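Local coordinates for protein aspartate aminotransferase (Rhodobacter sphaeroides, PDB 3NRA) that probably catalyses the pyridoxal-phosphate-dependent transfer of an amino group from L-aspartate to 2-oxoglutarate, giving oxaloacetate and L-glutamate, at residues T163-L169 / V194-E200; F185-N189 / S230-L234. All blocks are in the same frame, centred on the assembly; numbering follows the deposited sequence.

How the contacts relate
Contact 1 is partly buried and lies toward the surface; contact 2 is buried, nearer the middle of the chain, at the end of a strand of the large seven-stranded sheet. Their centres are about 9 Å apart, and strand 182-186 of contact 2 is followed in the chain by helix 198-211, whose first turn belongs to contact 1. Asn187 OD1 takes a probable hydrogen bond from Tyr196 N, and Asn189 N probably gives one to Val194 O, so the two contacts share a border. In contact 1 a carboxylate gathers backbone N-H groups; in contact 2 a tyrosine hydroxyl and two waters join neutral polar groups.

Contact 1 of 2, residues T163-L169 / V194-E200; sequences TRAGLDL and VVYSAEE
Segments 163-169 and 194-200 lie closest where Arg164 faces Ser197 and Ala165 faces Tyr196, each pair with CA atoms 5.0 Å apart; the loop then bends past the first turn of helix 198-211, bringing three N-H groups round the Glu200 carboxylate. Glu200 CG lies anti to the carbonyl carbon (chi1 -75°) and the chain runs extended (chi2 170°), carrying the carboxylate to the loop. OE1 of Glu200 is met on its syn side by Ala165 N at 2.9 Å, and OE2 of Glu200 receives Gly166 N on its syn lone pair at 2.8 Å. Leu167 N reaches that OE2 from the anti side, out of the carboxylate plane, over 3.1 Å. Water 1 ties OE2 to Leu167 O. Ser197 and Glu200 form a capping box at the start of the helix: Ser197 N donates to the anti lone pair of Glu200 OE1, while Glu200 N returns a nearly straight bond (168°) to Ser197 OG. Were Glu200 an alanine, the N-H groups of Ala165, Gly166 and Leu167 would probably lose their shared acceptor, and Ser197 N its partner in the capping box. Arg164 CB covers the carboxylate at 3.5 Å from Glu200 OE1. Beneath, Ala165 CB sits over the Tyr196 ring in a CH-pi contact, 4.1 Å from the centroid, and Leu167 touches Tyr196 CE2 through CB and CD2, both at 3.8 Å.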
loop_
_atom_site.group_PDB
_atom_site.type_symbol
_atom_site.label_atom_id
_atom_site.label_comp_id
_atom_site.label_asym_id
_atom_site.label_seq_id
_atom_site.Cartn_x
_atom_site.Cartn_y
_atom_site.Cartn_z
ATOM N N THR B 163 10.937 -5.816 -35.125
ATOM C CA THR B 163 9.485 -5.806 -35.417
ATOM C C THR B 163 8.687 -6.639 -34.403
ATOM O O THR B 163 7.473 -6.717 -34.478
ATOM C CB THR B 163 9.177 -6.334 -36.833
ATOM O OG1 THR B 163 9.517 -7.722 -36.911
ATOM C CG2 THR B 163 9.937 -5.536 -37.901
ATOM N N ARG B 164 9.370 -7.284 -33.484
ATOM C CA ARG B 164 8.691 -7.948 -32.395
ATOM C C ARG B 164 9.560 -7.975 -31.177
ATOM O O ARG B 164 10.789 -7.733 -31.260
ATOM C CB ARG B 164 8.271 -9.357 -32.812
ATOM C CG ARG B 164 9.408 -10.303 -33.162
ATOM C CD ARG B 164 8.851 -11.615 -33.734
ATOM N NE ARG B 164 9.925 -12.487 -34.239
ATOM C CZ ARG B 164 9.741 -13.572 -35.012
ATOM N NH1 ARG B 164 8.505 -13.953 -35.391
ATOM N NH2 ARG B 164 10.805 -14.283 -35.427
ATOM N N ALA B 165 8.930 -8.221 -30.030
ATOM C CA ALA B 165 9.632 -8.287 -28.761
ATOM C C ALA B 165 10.500 -9.536 -28.691
ATOM O O ALA B 165 11.592 -9.487 -28.173
ATOM C CB ALA B 165 8.662 -8.272 -27.630
ATOM N N GLY B 166 9.984 -10.649 -29.199
ATOM C CA GLY B 166 10.717 -11.908 -29.259
ATOM C C GLY B 166 10.230 -12.967 -28.280
ATOM O O GLY B 166 10.986 -13.880 -27.946
ATOM N N LEU B 167 8.980 -12.852 -27.813
ATOM C CA LEU B 167 8.426 -13.835 -26.873
ATOM C C LEU B 167 8.369 -15.216 -27.519
ATOM O O LEU B 167 7.970 -15.350 -28.681
ATOM C CB LEU B 167 7.013 -13.435 -26.403
ATOM C CG LEU B 167 6.437 -14.238 -25.204
ATOM C CD1 LEU B 167 7.246 -14.014 -23.922
ATOM C CD2 LEU B 167 4.980 -13.878 -24.956
ATOM N N ASP B 168 8.789 -16.228 -26.750
ATOM C CA ASP B 168 8.643 -17.627 -27.123
ATOM C C ASP B 168 7.188 -18.075 -26.910
ATOM O O ASP B 168 6.830 -18.564 -25.830
ATOM C CB ASP B 168 9.609 -18.483 -26.292
ATOM C CG ASP B 168 9.438 -19.968 -26.528
ATOM O OD1 ASP B 168 8.743 -20.371 -27.502
ATOM O OD2 ASP B 168 9.940 -20.749 -25.698
ATOM N N LEU B 169 6.374 -17.953 -27.962
ATOM C CA LEU B 169 4.933 -18.232 -27.860
ATOM C C LEU B 169 4.636 -19.716 -27.717
ATOM O O LEU B 169 3.666 -20.093 -27.052
ATOM C CB LEU B 169 4.169 -17.642 -29.046
ATOM C CG LEU B 169 4.208 -16.081 -29.087
ATOM C CD1 LEU B 169 3.964 -15.579 -30.511
ATOM C CD2 LEU B 169 3.236 -15.449 -28.107
ATOM N N VAL B 194 11.216 -3.059 -25.062
ATOM C CA VAL B 194 10.597 -3.565 -26.278
ATOM C C VAL B 194 9.069 -3.693 -26.100
ATOM O O VAL B 194 8.568 -3.963 -25.010
ATOM C CB VAL B 194 11.209 -4.925 -26.724
ATOM C CG1 VAL B 194 12.690 -4.774 -27.011
ATOM C CG2 VAL B 194 10.946 -5.998 -25.693
ATOM N N VAL B 195 8.353 -3.509 -27.191
ATOM C CA VAL B 195 6.882 -3.501 -27.196
ATOM C C VAL B 195 6.447 -4.715 -27.976
ATOM O O VAL B 195 7.047 -5.035 -28.989
ATOM C CB VAL B 195 6.353 -2.205 -27.884
ATOM C CG1 VAL B 195 4.889 -2.341 -28.262
ATOM C CG2 VAL B 195 6.592 -0.971 -26.950
ATOM N N TYR B 196 5.422 -5.401 -27.513
ATOM C CA TYR B 196 4.984 -6.640 -28.187
ATOM C C TYR B 196 4.266 -6.267 -29.484
ATOM O O TYR B 196 3.541 -5.310 -29.525
ATOM C CB TYR B 196 4.080 -7.464 -27.277
ATOM C CG TYR B 196 4.825 -8.156 -26.135
ATOM C CD1 TYR B 196 5.365 -7.428 -25.080
ATOM C CD2 TYR B 196 5.004 -9.516 -26.129
ATOM C CE1 TYR B 196 6.056 -8.045 -24.055
ATOM C CE2 TYR B 196 5.706 -10.146 -25.099
ATOM C CZ TYR B 196 6.221 -9.404 -24.073
ATOM O OH TYR B 196 6.895 -10.032 -23.049
ATOM N N SER B 197 4.544 -6.996 -30.558
ATOM C CA SER B 197 3.896 -6.747 -31.864
ATOM C C SER B 197 2.404 -7.084 -31.816
ATOM O O SER B 197 1.951 -7.793 -30.913
ATOM C CB SER B 197 4.551 -7.608 -32.950
ATOM O OG SER B 197 4.194 -8.977 -32.770
ATOM N N ALA B 198 1.663 -6.572 -32.799
ATOM C CA ALA B 198 0.251 -6.936 -33.022
ATOM C C ALA B 198 0.040 -8.455 -33.059
ATOM O O ALA B 198 -0.873 -8.961 -32.453
ATOM C CB ALA B 198 -0.265 -6.296 -34.352
ATOM N N GLU B 199 0.949 -9.158 -33.711
ATOM C CA GLU B 199 0.867 -10.600 -33.857
ATOM C C GLU B 199 1.147 -11.305 -32.517
ATOM O O GLU B 199 0.423 -12.214 -32.141
ATOM C CB GLU B 199 1.866 -11.074 -34.956
ATOM C CG GLU B 199 1.388 -12.227 -35.814
ATOM C CD GLU B 199 1.469 -13.609 -35.123
ATOM O OE1 GLU B 199 2.344 -13.804 -34.244
ATOM O OE2 GLU B 199 0.662 -14.512 -35.494
ATOM N N GLU B 200 2.167 -10.853 -31.779
ATOM C CA GLU B 200 2.439 -11.406 -30.438
ATOM C C GLU B 200 1.253 -11.255 -29.499
ATOM O O GLU B 200 0.907 -12.184 -28.787
ATOM C CB GLU B 200 3.692 -10.791 -29.812
ATOM C CG GLU B 200 5.025 -11.337 -30.445
ATOM C CD GLU B 200 6.241 -10.573 -30.018
ATOM O OE1 GLU B 200 6.194 -9.305 -29.971
ATOM O OE2 GLU B 200 7.272 -11.229 -29.772
HETATM O O HOH W 1 7.540 -13.712 -30.641
#

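Contact 2 of 2, residues F185-N189 / S230-L234; sequences FSNPN and SYTHL
Asn187 ND2 is gripped by two waters that carry it to the backbone of segment 230-234. Water 3 accepts from Asn187 ND2 at 2.7 Å and also from Thr232 N. Water 2 accepts from Asn187 ND2 at 3.2 Å and from Leu234 N, and donates to Thr232 O, so it holds three groups. The opposite end of the amide is taken as well: OD1 accepts from Tyr196 N, which fixes which way round the group lies. The direct bond of the contact runs from Tyr231 OH to Asn187 O, 2.6 Å long, with the hydroxyl well above the carbonyl plane (51° out of it). With CG anti to the backbone N (chi1 -174°), the Asn187 amide reaches across to the tyrosine and lies nearly parallel to its ring, the planes 16° apart, with ND2 3.4 Å from Tyr231 CZ. Water 3 stands over the centre of one face of that ring. Pro188 N lies at the ring edge, 4.0 Å from Tyr231 CE2, with CD beside it; the peptide bond before this proline is cis. The apolar end is smaller: in the conformer described, Leu234 CD2 lies at the edge of the Phe185 ring, 4.0 Å from Phe185 CE1, a touch made less certain by a second deposited conformer. Phe185 also meets Tyr196 edge-to-face. The contact joins the residues that leave strand 182-186, in the large sheet of this fold-type I aminotransferase, to the loop between strands 214-218 and 245-249. The N-H and C=O of Thr232 and the N-H of Leu234 meet the Asn187 amide through water, with no charged group taking part, while the tyrosine hydroxyl takes the backbone O; a join so dependent on water is probably sensitive to its loss.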
loop_
_atom_site.group_PDB
_atom_site.type_symbol
_atom_site.label_atom_id
_atom_site.label_comp_id
_atom_site.label_asym_id
_atom_site.label_seq_id
_atom_site.Cartn_x
_atom_site.Cartn_y
_atom_site.Cartn_z
ATOM N N PHE B 185 2.719 -10.162 -17.571
ATOM C CA PHE B 185 3.792 -9.564 -18.362
ATOM C C PHE B 185 3.691 -8.049 -18.431
ATOM O O PHE B 185 2.579 -7.478 -18.321
ATOM C CB PHE B 185 3.841 -10.184 -19.784
ATOM C CG PHE B 185 2.787 -9.672 -20.732
ATOM C CD1 PHE B 185 1.459 -9.988 -20.552
ATOM C CD2 PHE B 185 3.151 -8.945 -21.869
ATOM C CE1 PHE B 185 0.476 -9.541 -21.453
ATOM C CE2 PHE B 185 2.186 -8.484 -22.767
ATOM C CZ PHE B 185 0.843 -8.785 -22.556
ATOM N N SER B 186 4.853 -7.391 -18.584
ATOM C CA SER B 186 4.896 -5.966 -18.851
ATOM C C SER B 186 5.051 -5.684 -20.355
ATOM O O SER B 186 5.773 -6.387 -21.061
ATOM C CB SER B 186 6.029 -5.268 -18.046
ATOM O OG SER B 186 7.293 -5.675 -18.500
ATOM N N ASN B 187 4.332 -4.662 -20.812
ATOM C CA ASN B 187 4.336 -4.201 -22.188
ATOM C C ASN B 187 4.142 -2.677 -22.189
ATOM O O ASN B 187 3.067 -2.222 -21.880
ATOM C CB ASN B 187 3.198 -4.842 -22.976
ATOM C CG ASN B 187 3.255 -4.502 -24.436
ATOM O OD1 ASN B 187 4.309 -4.146 -24.949
ATOM N ND2 ASN B 187 2.123 -4.588 -25.114
ATOM N N PRO B 188 5.206 -1.888 -22.507
ATOM C CA PRO B 188 6.539 -2.298 -22.870
ATOM C C PRO B 188 7.254 -3.067 -21.756
ATOM O O PRO B 188 7.012 -2.822 -20.544
ATOM C CB PRO B 188 7.248 -0.978 -23.125
ATOM C CG PRO B 188 6.592 -0.030 -22.228
ATOM C CD PRO B 188 5.136 -0.422 -22.371
ATOM N N ASN B 189 8.104 -4.014 -22.174
ATOM C CA ASN B 189 8.932 -4.778 -21.269
ATOM C C ASN B 189 9.822 -3.884 -20.413
ATOM O O ASN B 189 10.453 -2.935 -20.923
ATOM C CB ASN B 189 9.780 -5.764 -22.056
ATOM C CG ASN B 189 10.650 -6.618 -21.169
ATOM O OD1 ASN B 189 11.856 -6.356 -21.025
ATOM N ND2 ASN B 189 10.063 -7.664 -20.592
ATOM N N SER B 230 4.563 1.110 -32.873
ATOM C CA SER B 230 3.223 0.626 -32.720
ATOM C C SER B 230 3.041 0.106 -31.282
ATOM O O SER B 230 4.015 -0.153 -30.574
ATOM C CB SER B 230 2.936 -0.483 -33.743
ATOM O OG SER B 230 3.311 -1.768 -33.209
ATOM N N TYR B 231 1.790 0.012 -30.855
ATOM C CA TYR B 231 1.430 -0.597 -29.576
ATOM C C TYR B 231 0.067 -1.233 -29.697
ATOM O O TYR B 231 -0.871 -0.606 -30.195
ATOM C CB TYR B 231 1.423 0.446 -28.447
ATOM C CG TYR B 231 1.288 -0.163 -27.083
ATOM C CD1 TYR B 231 0.033 -0.516 -26.570
ATOM C CD2 TYR B 231 2.403 -0.479 -26.343
ATOM C CE1 TYR B 231 -0.100 -1.103 -25.329
ATOM C CE2 TYR B 231 2.287 -1.079 -25.102
ATOM C CZ TYR B 231 1.029 -1.396 -24.601
ATOM O OH TYR B 231 0.923 -1.988 -23.364
ATOM N N THR B 232 -0.057 -2.461 -29.187
ATOM C CA THR B 232 -1.299 -3.213 -29.252
ATOM C C THR B 232 -1.751 -3.600 -27.828
ATOM O O THR B 232 -0.979 -4.193 -27.048
ATOM C CB THR B 232 -1.110 -4.471 -30.093
ATOM O OG1 THR B 232 -0.423 -4.126 -31.290
ATOM C CG2 THR B 232 -2.446 -5.112 -30.444
ATOM N N HIS B 233 -3.007 -3.282 -27.510
ATOM C CA HIS B 233 -3.568 -3.527 -26.193
ATOM C C HIS B 233 -4.253 -4.875 -26.156
ATOM O O HIS B 233 -5.292 -5.065 -26.782
ATOM C CB HIS B 233 -4.571 -2.433 -25.847
ATOM C CG HIS B 233 -3.974 -1.073 -25.773
ATOM N ND1 HIS B 233 -3.506 -0.535 -24.593
ATOM C CD2 HIS B 233 -3.804 -0.117 -26.720
ATOM C CE1 HIS B 233 -3.028 0.678 -24.823
ATOM N NE2 HIS B 233 -3.207 0.963 -26.104
ATOM N N LEU B 234 -3.692 -5.797 -25.372
ATOM C CA LEU B 234 -4.262 -7.159 -25.211
ATOM C C LEU B 234 -5.753 -7.135 -24.930
ATOM O O LEU B 234 -6.490 -7.929 -25.476
ATOM C CB LEU B 234 -3.547 -7.917 -24.076
ATOM C CG LEU B 234 -3.933 -9.400 -23.940
ATOM C CD1 LEU B 234 -3.553 -10.145 -25.199
ATOM C CD2 LEU B 234 -3.268 -10.040 -22.709
HETATM O O HOH W 2 -0.926 -5.048 -24.318
HETATM O O HOH W 3 1.990 -3.987 -27.784
#